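Local atomic coordinates of beta-N-acetylhexosaminidase (Thermotoga neapolitana, PDB entry 5BZA), a protein that probably hydrolyses terminal non-reducing N-acetyl-D-hexosamine residues in N-acetyl-beta-D-hexosaminides, as a member of glycoside hydrolase family 3. Residues K7-G12 and E286-L291; H161-G166 and K225-E230; P220-K225 and D245-K250; E260-F265 and N271-D276. All blocks are in the same frame, centred on the assembly; numbering follows the deposited sequence.

Contact 1 (K7-G12 and E286-L291)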
loop_
_atom_site.group_PDB
_atom_site.type_symbol
_atom_site.label_atom_id
_atom_site.label_comp_id
_atom_site.label_asym_id
_atom_site.label_seq_id
_atom_site.Cartn_x
_atom_site.Cartn_y
_atom_site.Cartn_z
ATOM N N LYS B 7 -8.989 -12.233 -27.076
ATOM C CA LYS B 7 -7.634 -11.711 -26.974
ATOM C C LYS B 7 -7.516 -10.296 -27.548
ATOM O O LYS B 7 -6.592 -9.561 -27.228
ATOM C CB LYS B 7 -6.659 -12.683 -27.628
ATOM C CG LYS B 7 -6.596 -13.959 -26.779
ATOM C CD LYS B 7 -5.563 -14.971 -27.192
ATOM C CE LYS B 7 -5.649 -16.156 -26.237
ATOM N NZ LYS B 7 -4.698 -17.251 -26.559
ATOM N N LEU B 8 -8.484 -9.882 -28.343
ATOM C CA LEU B 8 -8.389 -8.549 -28.907
ATOM C C LEU B 8 -9.087 -7.521 -28.019
ATOM O O LEU B 8 -9.342 -6.394 -28.454
ATOM C CB LEU B 8 -8.984 -8.509 -30.327
ATOM C CG LEU B 8 -8.003 -8.791 -31.477
ATOM C CD1 LEU B 8 -7.355 -10.142 -31.294
ATOM C CD2 LEU B 8 -8.652 -8.661 -32.877
ATOM N N PHE B 9 -9.363 -7.886 -26.770
ATOM C CA PHE B 9 -10.047 -6.955 -25.870
ATOM C C PHE B 9 -9.376 -6.798 -24.523
ATOM O O PHE B 9 -8.908 -7.773 -23.933
ATOM C CB PHE B 9 -11.495 -7.378 -25.661
ATOM C CG PHE B 9 -12.312 -7.219 -26.904
ATOM C CD1 PHE B 9 -12.756 -5.960 -27.289
ATOM C CD2 PHE B 9 -12.612 -8.320 -27.705
ATOM C CE1 PHE B 9 -13.480 -5.809 -28.434
ATOM C CE2 PHE B 9 -13.357 -8.170 -28.860
ATOM C CZ PHE B 9 -13.787 -6.918 -29.227
ATOM N N PHE B 10 -9.376 -5.552 -24.060
ATOM C CA PHE B 10 -8.820 -5.156 -22.795
ATOM C C PHE B 10 -9.955 -4.451 -22.071
ATOM O O PHE B 10 -10.404 -3.406 -22.539
ATOM C CB PHE B 10 -7.622 -4.207 -22.969
ATOM C CG PHE B 10 -6.554 -4.393 -21.906
ATOM C CD1 PHE B 10 -6.863 -4.191 -20.543
ATOM C CD2 PHE B 10 -5.245 -4.740 -22.261
ATOM C CE1 PHE B 10 -5.883 -4.344 -19.547
ATOM C CE2 PHE B 10 -4.255 -4.911 -21.259
ATOM C CZ PHE B 10 -4.583 -4.711 -19.899
ATOM N N CYS B 11 -10.441 -5.003 -20.956
ATOM C CA CYS B 11 -11.645 -4.424 -20.299
ATOM C C CYS B 11 -11.431 -3.832 -18.913
ATOM O O CYS B 11 -10.817 -4.454 -18.052
ATOM C CB CYS B 11 -12.779 -5.465 -20.159
ATOM S SG CYS B 11 -13.311 -6.343 -21.682
ATOM N N GLY B 12 -12.016 -2.670 -18.694
ATOM C CA GLY B 12 -12.003 -1.992 -17.416
ATOM C C GLY B 12 -13.120 -2.529 -16.519
ATOM O O GLY B 12 -14.229 -2.858 -16.998
ATOM N N GLU B 286 -19.348 -8.607 -30.491
ATOM C CA GLU B 286 -20.172 -9.164 -31.560
ATOM C C GLU B 286 -19.837 -8.356 -32.804
ATOM O O GLU B 286 -19.724 -8.902 -33.919
ATOM C CB GLU B 286 -21.681 -9.116 -31.243
ATOM C CG GLU B 286 -22.159 -10.141 -30.155
ATOM C CD GLU B 286 -21.824 -11.629 -30.457
ATOM O OE1 GLU B 286 -22.082 -12.115 -31.592
ATOM O OE2 GLU B 286 -21.332 -12.326 -29.525
ATOM N N SER B 287 -19.613 -7.059 -32.592
ATOM C CA SER B 287 -19.305 -6.185 -33.713
ATOM C C SER B 287 -18.045 -6.711 -34.392
ATOM O O SER B 287 -18.020 -6.863 -35.634
ATOM C CB SER B 287 -19.151 -4.742 -33.269
ATOM O OG SER B 287 -18.944 -3.940 -34.402
ATOM N N LEU B 288 -17.036 -7.067 -33.591
ATOM C CA LEU B 288 -15.791 -7.516 -34.183
ATOM C C LEU B 288 -16.102 -8.703 -35.064
ATOM O O LEU B 288 -15.722 -8.736 -36.251
ATOM C CB LEU B 288 -14.769 -7.895 -33.129
ATOM C CG LEU B 288 -13.471 -8.467 -33.705
ATOM C CD1 LEU B 288 -12.833 -7.412 -34.590
ATOM C CD2 LEU B 288 -12.521 -8.864 -32.553
ATOM N N LYS B 289 -16.875 -9.633 -34.519
ATOM C CA LYS B 289 -17.151 -10.866 -35.240
ATOM C C LYS B 289 -17.870 -10.585 -36.548
ATOM O O LYS B 289 -17.527 -11.157 -37.577
ATOM C CB LYS B 289 -17.978 -11.808 -34.400
ATOM C CG LYS B 289 -17.153 -12.654 -33.474
ATOM C CD LYS B 289 -18.070 -13.487 -32.629
ATOM C CE LYS B 289 -18.989 -14.304 -33.494
ATOM N NZ LYS B 289 -18.473 -15.692 -33.616
ATOM N N LYS B 290 -18.826 -9.662 -36.515
ATOM C CA LYS B 290 -19.566 -9.346 -37.713
ATOM C C LYS B 290 -18.577 -8.890 -38.782
ATOM O O LYS B 290 -18.603 -9.401 -39.906
ATOM C CB LYS B 290 -20.600 -8.254 -37.455
ATOM C CG LYS B 290 -21.345 -7.820 -38.717
ATOM C CD LYS B 290 -22.226 -6.593 -38.438
ATOM C CE LYS B 290 -22.588 -5.817 -39.709
ATOM N NZ LYS B 290 -23.346 -4.554 -39.383
ATOM N N LEU B 291 -17.689 -7.965 -38.403
ATOM C CA LEU B 291 -16.771 -7.334 -39.345
ATOM C C LEU B 291 -15.762 -8.343 -39.834
ATOM O O LEU B 291 -15.164 -8.170 -40.891
ATOM C CB LEU B 291 -16.073 -6.135 -38.696
ATOM C CG LEU B 291 -17.049 -5.050 -38.244
ATOM C CD1 LEU B 291 -16.378 -3.826 -37.625
ATOM C CD2 LEU B 291 -17.847 -4.636 -39.471
#
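L288 meets L8 and F9 through carbon alone, and no polar bond crosses between the two segments; the shortest within either is the helix bond from K290 N to E286 O at 2.9 Å. The two partners are elements of a TIM barrel: F9 stands on the first strand, with L8 just ahead of it, and L288 belongs to helix 281-293, which follows the last strand. A single methyl does most of the work. L288 CD2 lies 3.8 Å from F9 CE2 and 3.9 Å from L8 CD2, and so touches both. With CG anti to the backbone N (chi1 176°), L288 reaches from the helix toward the pair. Its side chain crosses that of L8 at about a right angle, whereas it slides past F9 in the opposite direction, bringing L288 CB to 4.1 Å from F9 CZ. The methyl approaches the ring obliquely. Behind this trio, L8 also touches V302 and I306 of helix 299-314, F9 leans on L281 and Y284, and L288 reaches V262 of helix 258-268. Backbone hydrogen bonds pair L8 and F10 with I273. The example illustrates a division of labour: with no hydrogen bond or charge across the interface, helix and barrel wall are joined by shape and the burial of hydrocarbon, while the backbone bonds within the helix and between the strands lie apart from it.

Contact 2 (H161-G166 and K225-E230). With CD (cadmium ion), chain N.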
loop_
_atom_site.group_PDB
_atom_site.type_symbol
_atom_site.label_atom_id
_atom_site.label_comp_id
_atom_site.label_asym_id
_atom_site.label_seq_id
_atom_site.Cartn_x
_atom_site.Cartn_y
_atom_site.Cartn_z
ATOM N N HIS B 161 0.416 9.015 -24.885
ATOM C CA HIS B 161 -0.515 8.473 -25.865
ATOM C C HIS B 161 -0.018 8.760 -27.283
ATOM O O HIS B 161 0.020 9.919 -27.714
ATOM C CB HIS B 161 -1.930 9.071 -25.699
ATOM C CG HIS B 161 -2.367 9.283 -24.274
ATOM N ND1 HIS B 161 -1.852 10.275 -23.464
ATOM C CD2 HIS B 161 -3.308 8.645 -23.539
ATOM C CE1 HIS B 161 -2.445 10.230 -22.287
ATOM N NE2 HIS B 161 -3.314 9.242 -22.301
ATOM N N PHE B 162 0.307 7.704 -28.020
ATOM C CA PHE B 162 0.887 7.838 -29.347
ATOM C C PHE B 162 -0.083 8.541 -30.328
ATOM O O PHE B 162 -1.234 8.111 -30.455
ATOM C CB PHE B 162 1.256 6.442 -29.873
ATOM C CG PHE B 162 1.670 6.438 -31.313
ATOM C CD1 PHE B 162 2.988 6.687 -31.666
ATOM C CD2 PHE B 162 0.736 6.247 -32.311
ATOM C CE1 PHE B 162 3.359 6.721 -32.986
ATOM C CE2 PHE B 162 1.105 6.309 -33.653
ATOM C CZ PHE B 162 2.409 6.531 -33.979
ATOM N N PRO B 163 0.401 9.534 -31.108
ATOM C CA PRO B 163 1.790 9.992 -31.231
ATOM C C PRO B 163 2.119 11.200 -30.330
ATOM O O PRO B 163 3.156 11.824 -30.494
ATOM C CB PRO B 163 1.888 10.384 -32.716
ATOM C CG PRO B 163 0.487 10.974 -33.007
ATOM C CD PRO B 163 -0.461 10.098 -32.182
ATOM N N GLY B 164 1.232 11.554 -29.422
ATOM C CA GLY B 164 1.526 12.649 -28.523
ATOM C C GLY B 164 0.315 13.526 -28.368
ATOM O O GLY B 164 -0.181 14.081 -29.366
ATOM N N HIS B 165 -0.086 13.721 -27.103
ATOM C CA HIS B 165 -1.370 14.312 -26.730
ATOM C C HIS B 165 -1.163 15.724 -26.151
ATOM O O HIS B 165 -2.122 16.414 -25.786
ATOM C CB HIS B 165 -2.065 13.392 -25.686
ATOM C CG HIS B 165 -3.549 13.595 -25.533
ATOM N ND1 HIS B 165 -4.124 14.821 -25.249
ATOM C CD2 HIS B 165 -4.574 12.706 -25.576
ATOM C CE1 HIS B 165 -5.440 14.680 -25.153
ATOM N NE2 HIS B 165 -5.741 13.407 -25.356
ATOM N N GLY B 166 0.089 16.148 -26.043
ATOM C CA GLY B 166 0.389 17.295 -25.218
ATOM C C GLY B 166 -0.027 18.649 -25.766
ATOM O O GLY B 166 -0.338 19.564 -24.982
ATOM N N LYS B 225 -4.953 4.617 -40.007
ATOM C CA LYS B 225 -4.025 3.688 -40.652
ATOM C C LYS B 225 -2.709 4.379 -41.011
ATOM O O LYS B 225 -1.633 3.776 -41.007
ATOM C CB LYS B 225 -4.642 3.099 -41.923
ATOM C CG LYS B 225 -3.727 2.097 -42.622
ATOM C CD LYS B 225 -4.394 1.463 -43.839
ATOM C CE LYS B 225 -5.721 0.766 -43.508
ATOM N NZ LYS B 225 -6.199 -0.066 -44.674
ATOM N N LYS B 226 -2.778 5.668 -41.281
ATOM C CA LYS B 226 -1.546 6.332 -41.607
ATOM C C LYS B 226 -0.674 6.400 -40.363
ATOM O O LYS B 226 0.471 5.959 -40.385
ATOM C CB LYS B 226 -1.823 7.714 -42.176
ATOM C CG LYS B 226 -0.574 8.500 -42.557
ATOM C CD LYS B 226 -0.966 9.796 -43.275
ATOM C CE LYS B 226 0.257 10.558 -43.788
ATOM N NZ LYS B 226 1.208 9.648 -44.531
ATOM N N LEU B 227 -1.249 6.844 -39.257
ATOM C CA LEU B 227 -0.479 7.029 -38.031
ATOM C C LEU B 227 -0.039 5.683 -37.426
ATOM O O LEU B 227 1.089 5.566 -36.960
ATOM C CB LEU B 227 -1.311 7.841 -37.011
ATOM C CG LEU B 227 -1.344 9.357 -37.295
ATOM C CD1 LEU B 227 -2.394 10.098 -36.473
ATOM C CD2 LEU B 227 0.010 9.990 -37.129
ATOM N N ILE B 228 -0.891 4.665 -37.435
ATOM C CA ILE B 228 -0.480 3.420 -36.776
ATOM C C ILE B 228 0.342 2.517 -37.718
ATOM O O ILE B 228 1.348 1.953 -37.305
ATOM C CB ILE B 228 -1.694 2.650 -36.199
ATOM C CG1 ILE B 228 -2.451 3.512 -35.210
ATOM C CG2 ILE B 228 -1.258 1.329 -35.531
ATOM C CD1 ILE B 228 -3.784 2.906 -34.851
ATOM N N THR B 229 -0.043 2.390 -38.995
ATOM C CA THR B 229 0.763 1.527 -39.881
ATOM C C THR B 229 1.964 2.271 -40.480
ATOM O O THR B 229 3.111 1.837 -40.324
ATOM C CB THR B 229 -0.042 0.926 -41.065
ATOM O OG1 THR B 229 -1.181 0.204 -40.583
ATOM C CG2 THR B 229 0.860 -0.043 -41.856
ATOM N N GLU B 230 1.721 3.414 -41.113
ATOM C CA GLU B 230 2.805 4.085 -41.828
ATOM C C GLU B 230 3.814 4.643 -40.829
ATOM O O GLU B 230 5.042 4.517 -41.017
ATOM C CB GLU B 230 2.277 5.204 -42.734
ATOM C CG GLU B 230 1.357 4.727 -43.836
ATOM C CD GLU B 230 1.099 5.794 -44.883
ATOM O OE1 GLU B 230 1.856 6.796 -44.920
ATOM O OE2 GLU B 230 0.100 5.660 -45.631
HETATM CD CD CD N . -5.802 8.720 -21.340
#
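The F162 ring carries P163 CB over the centre of one face, 3.9 Å above its plane, and turns its edge to the backbone of L227. These residues belong to the sequence KHFPGHG, a recognisable signature of family 3 beta-N-acetylglucosaminidases, at the end of a strand of the TIM barrel and in the loop that follows. The cis peptide joining F162 to P163 folds the proline back over its aromatic neighbour. At the ring edge, F162 CE2 and F162 CZ each lie 3.4 Å from L227 O; C-H groups thus meet a carbonyl oxygen near the ring plane, an arrangement that is probably mildly favourable. A chi1 of 171° swings the ring away from the backbone N and out to the helix. A looser apolar touch is added by P163 CG, 4.3 Å from L227 CD2. Helix 225-235 is thereby seated against the loop, and L232, farther along the helix, touches F162 too.

The same short segment faces the metal site at its other end. One face of the H161 imidazole is met near its rim by H165 CD2, while D117 OD2 takes a hydrogen bond from H161 ND1. On the remaining nitrogen, H161 NE2 binds the cadmium ion at 2.7 Å.

Contact 3 (P220-K225 and D245-K250)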
loop_
_atom_site.group_PDB
_atom_site.type_symbol
_atom_site.label_atom_id
_atom_site.label_comp_id
_atom_site.label_asym_id
_atom_site.label_seq_id
_atom_site.Cartn_x
_atom_site.Cartn_y
_atom_site.Cartn_z
ATOM N N PRO B 220 -8.785 10.238 -35.986
ATOM C CA PRO B 220 -8.107 10.174 -34.686
ATOM C C PRO B 220 -6.998 9.153 -34.775
ATOM O O PRO B 220 -7.146 8.127 -35.461
ATOM C CB PRO B 220 -9.209 9.700 -33.726
ATOM C CG PRO B 220 -10.482 10.046 -34.404
ATOM C CD PRO B 220 -10.229 9.954 -35.881
ATOM N N ALA B 221 -5.890 9.420 -34.116
ATOM C CA ALA B 221 -4.770 8.494 -34.225
ATOM C C ALA B 221 -5.184 7.022 -33.966
ATOM O O ALA B 221 -4.658 6.093 -34.604
ATOM C CB ALA B 221 -3.647 8.919 -33.278
ATOM N N THR B 222 -6.109 6.811 -33.024
ATOM C CA THR B 222 -6.601 5.466 -32.705
ATOM C C THR B 222 -7.152 4.743 -33.919
ATOM O O THR B 222 -6.998 3.541 -34.080
ATOM C CB THR B 222 -7.665 5.535 -31.591
ATOM O OG1 THR B 222 -7.085 6.171 -30.436
ATOM C CG2 THR B 222 -8.192 4.127 -31.209
ATOM N N LEU B 223 -7.787 5.497 -34.789
ATOM C CA LEU B 223 -8.435 4.949 -35.983
ATOM C C LEU B 223 -7.702 5.263 -37.285
ATOM O O LEU B 223 -8.271 5.115 -38.357
ATOM C CB LEU B 223 -9.871 5.481 -36.089
ATOM C CG LEU B 223 -10.656 5.266 -34.796
ATOM C CD1 LEU B 223 -12.071 5.794 -34.967
ATOM C CD2 LEU B 223 -10.627 3.806 -34.397
ATOM N N SER B 224 -6.453 5.714 -37.180
ATOM C CA SER B 224 -5.720 6.200 -38.342
ATOM C C SER B 224 -4.676 5.211 -38.848
ATOM O O SER B 224 -3.631 5.019 -38.214
ATOM C CB SER B 224 -5.043 7.532 -38.014
ATOM O OG SER B 224 -4.059 7.846 -38.992
ATOM N N LYS B 225 -4.953 4.617 -40.007
ATOM C CA LYS B 225 -4.025 3.688 -40.652
ATOM C C LYS B 225 -2.709 4.379 -41.011
ATOM O O LYS B 225 -1.633 3.776 -41.007
ATOM C CB LYS B 225 -4.642 3.099 -41.923
ATOM C CG LYS B 225 -3.727 2.097 -42.622
ATOM C CD LYS B 225 -4.394 1.463 -43.839
ATOM C CE LYS B 225 -5.721 0.766 -43.508
ATOM N NZ LYS B 225 -6.199 -0.066 -44.674
ATOM N N ASP B 245 -6.840 3.835 -26.732
ATOM C CA ASP B 245 -7.368 4.414 -25.494
ATOM C C ASP B 245 -8.827 3.907 -25.420
ATOM O O ASP B 245 -9.298 3.275 -26.364
ATOM C CB ASP B 245 -7.282 5.943 -25.465
ATOM C CG ASP B 245 -7.239 6.488 -24.046
ATOM O OD1 ASP B 245 -7.525 5.694 -23.114
ATOM O OD2 ASP B 245 -6.965 7.704 -23.842
ATOM N N ALA B 246 -9.550 4.146 -24.329
ATOM C CA ALA B 246 -10.883 3.505 -24.167
ATOM C C ALA B 246 -11.856 3.953 -25.257
ATOM O O ALA B 246 -12.116 5.141 -25.418
ATOM C CB ALA B 246 -11.466 3.801 -22.795
ATOM N N MET B 247 -12.409 2.992 -25.997
ATOM C CA MET B 247 -13.218 3.318 -27.197
ATOM C C MET B 247 -14.504 4.060 -26.895
ATOM O O MET B 247 -15.034 4.742 -27.760
ATOM C CB MET B 247 -13.569 2.042 -27.965
ATOM C CG MET B 247 -12.441 1.459 -28.751
ATOM S SD MET B 247 -11.824 2.539 -30.073
ATOM C CE MET B 247 -10.717 1.366 -30.856
ATOM N N GLU B 248 -15.020 3.901 -25.677
ATOM C CA GLU B 248 -16.296 4.497 -25.303
ATOM C C GLU B 248 -16.124 5.999 -25.154
ATOM O O GLU B 248 -17.101 6.722 -25.150
ATOM C CB GLU B 248 -16.836 3.910 -23.980
ATOM C CG GLU B 248 -17.175 2.408 -24.040
ATOM C CD GLU B 248 -16.026 1.554 -23.534
ATOM O OE1 GLU B 248 -14.866 2.021 -23.651
ATOM O OE2 GLU B 248 -16.279 0.436 -22.995
ATOM N N MET B 249 -14.896 6.470 -24.993
ATOM C CA MET B 249 -14.702 7.896 -24.832
ATOM C C MET B 249 -15.329 8.721 -26.005
ATOM O O MET B 249 -15.356 8.297 -27.165
ATOM C CB MET B 249 -13.228 8.222 -24.682
ATOM C CG MET B 249 -12.705 8.145 -23.259
ATOM S SD MET B 249 -10.913 8.447 -23.156
ATOM C CE MET B 249 -10.339 7.002 -23.887
ATOM N N LYS B 250 -15.880 9.869 -25.640
ATOM C CA LYS B 250 -16.722 10.682 -26.500
ATOM C C LYS B 250 -16.006 11.049 -27.802
ATOM O O LYS B 250 -16.616 11.059 -28.868
ATOM C CB LYS B 250 -17.124 11.943 -25.735
ATOM C CG LYS B 250 -18.483 11.879 -25.075
ATOM C CD LYS B 250 -18.604 12.929 -23.958
ATOM C CE LYS B 250 -19.926 12.796 -23.230
ATOM N NZ LYS B 250 -21.043 12.712 -24.233
#
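The short 3-10 turn bearing T222 passes D245 with their CA atoms 7.3 Å apart, and just beyond D245 the chain makes a type I turn from A246 to M249. Both segments are loops following barrel strands, 205-208 and 241-243 respectively. M247 spans the distance between the loops: its chain bends at chi2 (-63°) and brings its terminal methyl CE to 3.8 Å from T222 CG2. The two side chains slide past each other in opposite directions, and M247 SD also nears the threonine methyl, T222 CG2, at 4.1 Å. L223 CD2 joins more loosely, 4.3 Å from M247 CE. T222 thus splits its roles: its methyl serves this apolar contact, while OG1 is hydrogen-bonded to H210 ND1 and T208 OG1.

D245 lies alongside with its carboxylate directed elsewhere. D245 OD1 accepts a hydrogen bond from A246 N at 2.8 Å, bent to 140° and coming from above the carboxylate plane, which should help set the rotation of a group that contributes with H161 to the cadmium site. Neighbouring elements complete the packing: F265 of helix 258-268 touches T222, L223 and M247, and M247 further rests on I273 of strand 273-275 and Y284 of helix 281-293. S224 OG caps L227 N at the start of helix 225-235.

Contact 4 (E260-F265 and N271-D276)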
loop_
_atom_site.group_PDB
_atom_site.type_symbol
_atom_site.label_atom_id
_atom_site.label_comp_id
_atom_site.label_asym_id
_atom_site.label_seq_id
_atom_site.Cartn_x
_atom_site.Cartn_y
_atom_site.Cartn_z
ATOM N N GLU B 260 -17.569 1.185 -36.603
ATOM C CA GLU B 260 -16.525 1.994 -37.244
ATOM C C GLU B 260 -15.231 1.985 -36.388
ATOM O O GLU B 260 -14.121 1.759 -36.901
ATOM C CB GLU B 260 -17.024 3.432 -37.478
ATOM C CG GLU B 260 -17.988 3.645 -38.680
ATOM C CD GLU B 260 -18.637 5.041 -38.643
ATOM O OE1 GLU B 260 -18.678 5.606 -37.528
ATOM O OE2 GLU B 260 -19.099 5.593 -39.686
ATOM N N ALA B 261 -15.377 2.229 -35.087
ATOM C CA ALA B 261 -14.230 2.203 -34.164
ATOM C C ALA B 261 -13.465 0.885 -34.247
ATOM O O ALA B 261 -12.232 0.862 -34.390
ATOM C CB ALA B 261 -14.692 2.452 -32.745
ATOM N N VAL B 262 -14.201 -0.218 -34.182
ATOM C CA VAL B 262 -13.584 -1.535 -34.272
ATOM C C VAL B 262 -12.872 -1.759 -35.608
ATOM O O VAL B 262 -11.680 -2.178 -35.623
ATOM C CB VAL B 262 -14.616 -2.629 -34.006
ATOM C CG1 VAL B 262 -14.035 -4.005 -34.272
ATOM C CG2 VAL B 262 -15.073 -2.522 -32.543
ATOM N N ARG B 263 -13.596 -1.489 -36.712
ATOM C CA ARG B 263 -13.067 -1.682 -38.070
ATOM C C ARG B 263 -11.823 -0.846 -38.278
ATOM O O ARG B 263 -10.782 -1.348 -38.680
ATOM C CB ARG B 263 -14.074 -1.281 -39.167
ATOM C CG ARG B 263 -13.626 -1.751 -40.582
ATOM C CD ARG B 263 -14.408 -1.119 -41.768
ATOM N NE ARG B 263 -15.771 -0.743 -41.403
ATOM C CZ ARG B 263 -16.164 0.511 -41.169
ATOM N NH1 ARG B 263 -15.309 1.543 -41.305
ATOM N NH2 ARG B 263 -17.429 0.736 -40.817
ATOM N N PHE B 264 -11.951 0.451 -38.027
ATOM C CA PHE B 264 -10.843 1.353 -38.290
ATOM C C PHE B 264 -9.634 0.940 -37.429
ATOM O O PHE B 264 -8.527 0.805 -37.948
ATOM C CB PHE B 264 -11.222 2.808 -38.012
ATOM C CG PHE B 264 -12.012 3.476 -39.125
ATOM C CD1 PHE B 264 -11.704 3.232 -40.451
ATOM C CD2 PHE B 264 -13.070 4.352 -38.824
ATOM C CE1 PHE B 264 -12.422 3.864 -41.475
ATOM C CE2 PHE B 264 -13.802 4.970 -39.822
ATOM C CZ PHE B 264 -13.472 4.740 -41.168
ATOM N N PHE B 265 -9.847 0.729 -36.128
ATOM C CA PHE B 265 -8.715 0.425 -35.261
ATOM C C PHE B 265 -7.978 -0.837 -35.718
ATOM O O PHE B 265 -6.750 -0.839 -35.837
ATOM C CB PHE B 265 -9.181 0.277 -33.815
ATOM C CG PHE B 265 -8.107 -0.194 -32.875
ATOM C CD1 PHE B 265 -7.144 0.681 -32.392
ATOM C CD2 PHE B 265 -8.054 -1.530 -32.483
ATOM C CE1 PHE B 265 -6.156 0.224 -31.509
ATOM C CE2 PHE B 265 -7.067 -1.982 -31.595
ATOM C CZ PHE B 265 -6.126 -1.107 -31.109
ATOM N N ASN B 271 -3.978 -3.765 -32.107
ATOM C CA ASN B 271 -4.100 -5.122 -31.608
ATOM C C ASN B 271 -5.181 -5.299 -30.540
ATOM O O ASN B 271 -5.983 -6.220 -30.612
ATOM C CB ASN B 271 -2.786 -5.599 -31.017
ATOM C CG ASN B 271 -1.649 -5.532 -31.985
ATOM O OD1 ASN B 271 -0.564 -5.043 -31.627
ATOM N ND2 ASN B 271 -1.852 -6.064 -33.199
ATOM N N MET B 272 -5.180 -4.465 -29.508
ATOM C CA MET B 272 -6.169 -4.658 -28.465
ATOM C C MET B 272 -7.058 -3.470 -28.308
ATOM O O MET B 272 -6.590 -2.353 -28.093
ATOM C CB MET B 272 -5.521 -4.959 -27.104
ATOM C CG MET B 272 -4.829 -6.287 -27.030
ATOM S SD MET B 272 -4.327 -6.783 -25.356
ATOM C CE MET B 272 -5.861 -7.506 -24.761
ATOM N N ILE B 273 -8.353 -3.739 -28.336
ATOM C CA ILE B 273 -9.347 -2.706 -28.080
ATOM C C ILE B 273 -9.605 -2.530 -26.576
ATOM O O ILE B 273 -10.015 -3.473 -25.918
ATOM C CB ILE B 273 -10.626 -3.041 -28.809
ATOM C CG1 ILE B 273 -10.305 -2.995 -30.310
ATOM C CG2 ILE B 273 -11.707 -2.081 -28.383
ATOM C CD1 ILE B 273 -11.357 -3.557 -31.231
ATOM N N LEU B 274 -9.335 -1.331 -26.044
ATOM C CA LEU B 274 -9.572 -1.043 -24.639
ATOM C C LEU B 274 -11.008 -0.518 -24.432
ATOM O O LEU B 274 -11.430 0.438 -25.095
ATOM C CB LEU B 274 -8.526 -0.047 -24.122
ATOM C CG LEU B 274 -8.620 0.388 -22.653
ATOM C CD1 LEU B 274 -8.158 -0.772 -21.724
ATOM C CD2 LEU B 274 -7.849 1.641 -22.317
ATOM N N LEU B 275 -11.795 -1.225 -23.611
ATOM C CA LEU B 275 -13.123 -0.767 -23.148
ATOM C C LEU B 275 -13.068 -0.306 -21.729
ATOM O O LEU B 275 -12.527 -1.025 -20.902
ATOM C CB LEU B 275 -14.152 -1.874 -23.235
ATOM C CG LEU B 275 -14.229 -2.457 -24.631
ATOM C CD1 LEU B 275 -15.186 -3.615 -24.642
ATOM C CD2 LEU B 275 -14.656 -1.311 -25.613
ATOM N N ASP B 276 -13.673 0.823 -21.400
ATOM C CA ASP B 276 -13.567 1.286 -20.028
ATOM C C ASP B 276 -14.680 0.681 -19.172
ATOM O O ASP B 276 -14.801 1.019 -17.997
ATOM C CB ASP B 276 -13.548 2.830 -19.931
ATOM C CG ASP B 276 -14.849 3.455 -20.333
ATOM O OD1 ASP B 276 -15.711 2.738 -20.862
ATOM O OD2 ASP B 276 -15.002 4.688 -20.161
#
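The F265 ring meets the chain from N271 to I273, the heart of a helix-on-strand contact in the last beta-alpha-beta crossover of the TIM barrel, where helix 258-268 links strands 241-243 and 273-275. F265 CD2 is 3.5 Å from I273 CG1, and F265 CZ stands 3.3 Å from M272 O, both approaches being oblique to the ring. Its chi1 of 173° carries the phenyl across from helix to strand. One turn earlier, V262 crosses I273 at about a right angle, with V262 CG2 and I273 CD1 4.1 Å apart. With an alanine in place of F265, I273 CG1 would probably lose its closest aromatic neighbour in this contact and a gap would open between helix and strand.

Further out, the neighbours fix this strand. M272, its CB directed away from the helix, touches F10, L241 and L243, and is hydrogen-bonded through its backbone to V242 and S244, joining the eighth strand to the seventh. N271 secures the lead-in to the strand with its side-chain amide: OD1 accepts from R233 NH2 and V242 N, and ND2 is bonded to S305 OG.

Overall arrangement
All four contacts are buried, and all lie in the one barrel domain, yet their chemistry follows their position. Contacts 1 and 4 hold the same layer, helices on neighbouring strands 9-13 and 273-275, their centres about 7 Å apart; contact 1 is apolar throughout, whereas in contact 4 the ring also meets backbone atoms of the strand's lead-in. Contact 2 sets a strand end and loop on a helix and contact 3 joins two loops; they share K225, touch through I228 and A221, and supply H161 and D245 to one cadmium ion. Contact 3 connects the two settings, since M247 N pairs with L274 O and E248 OE1 with D276 N. Contacts 1 and 2 do not touch.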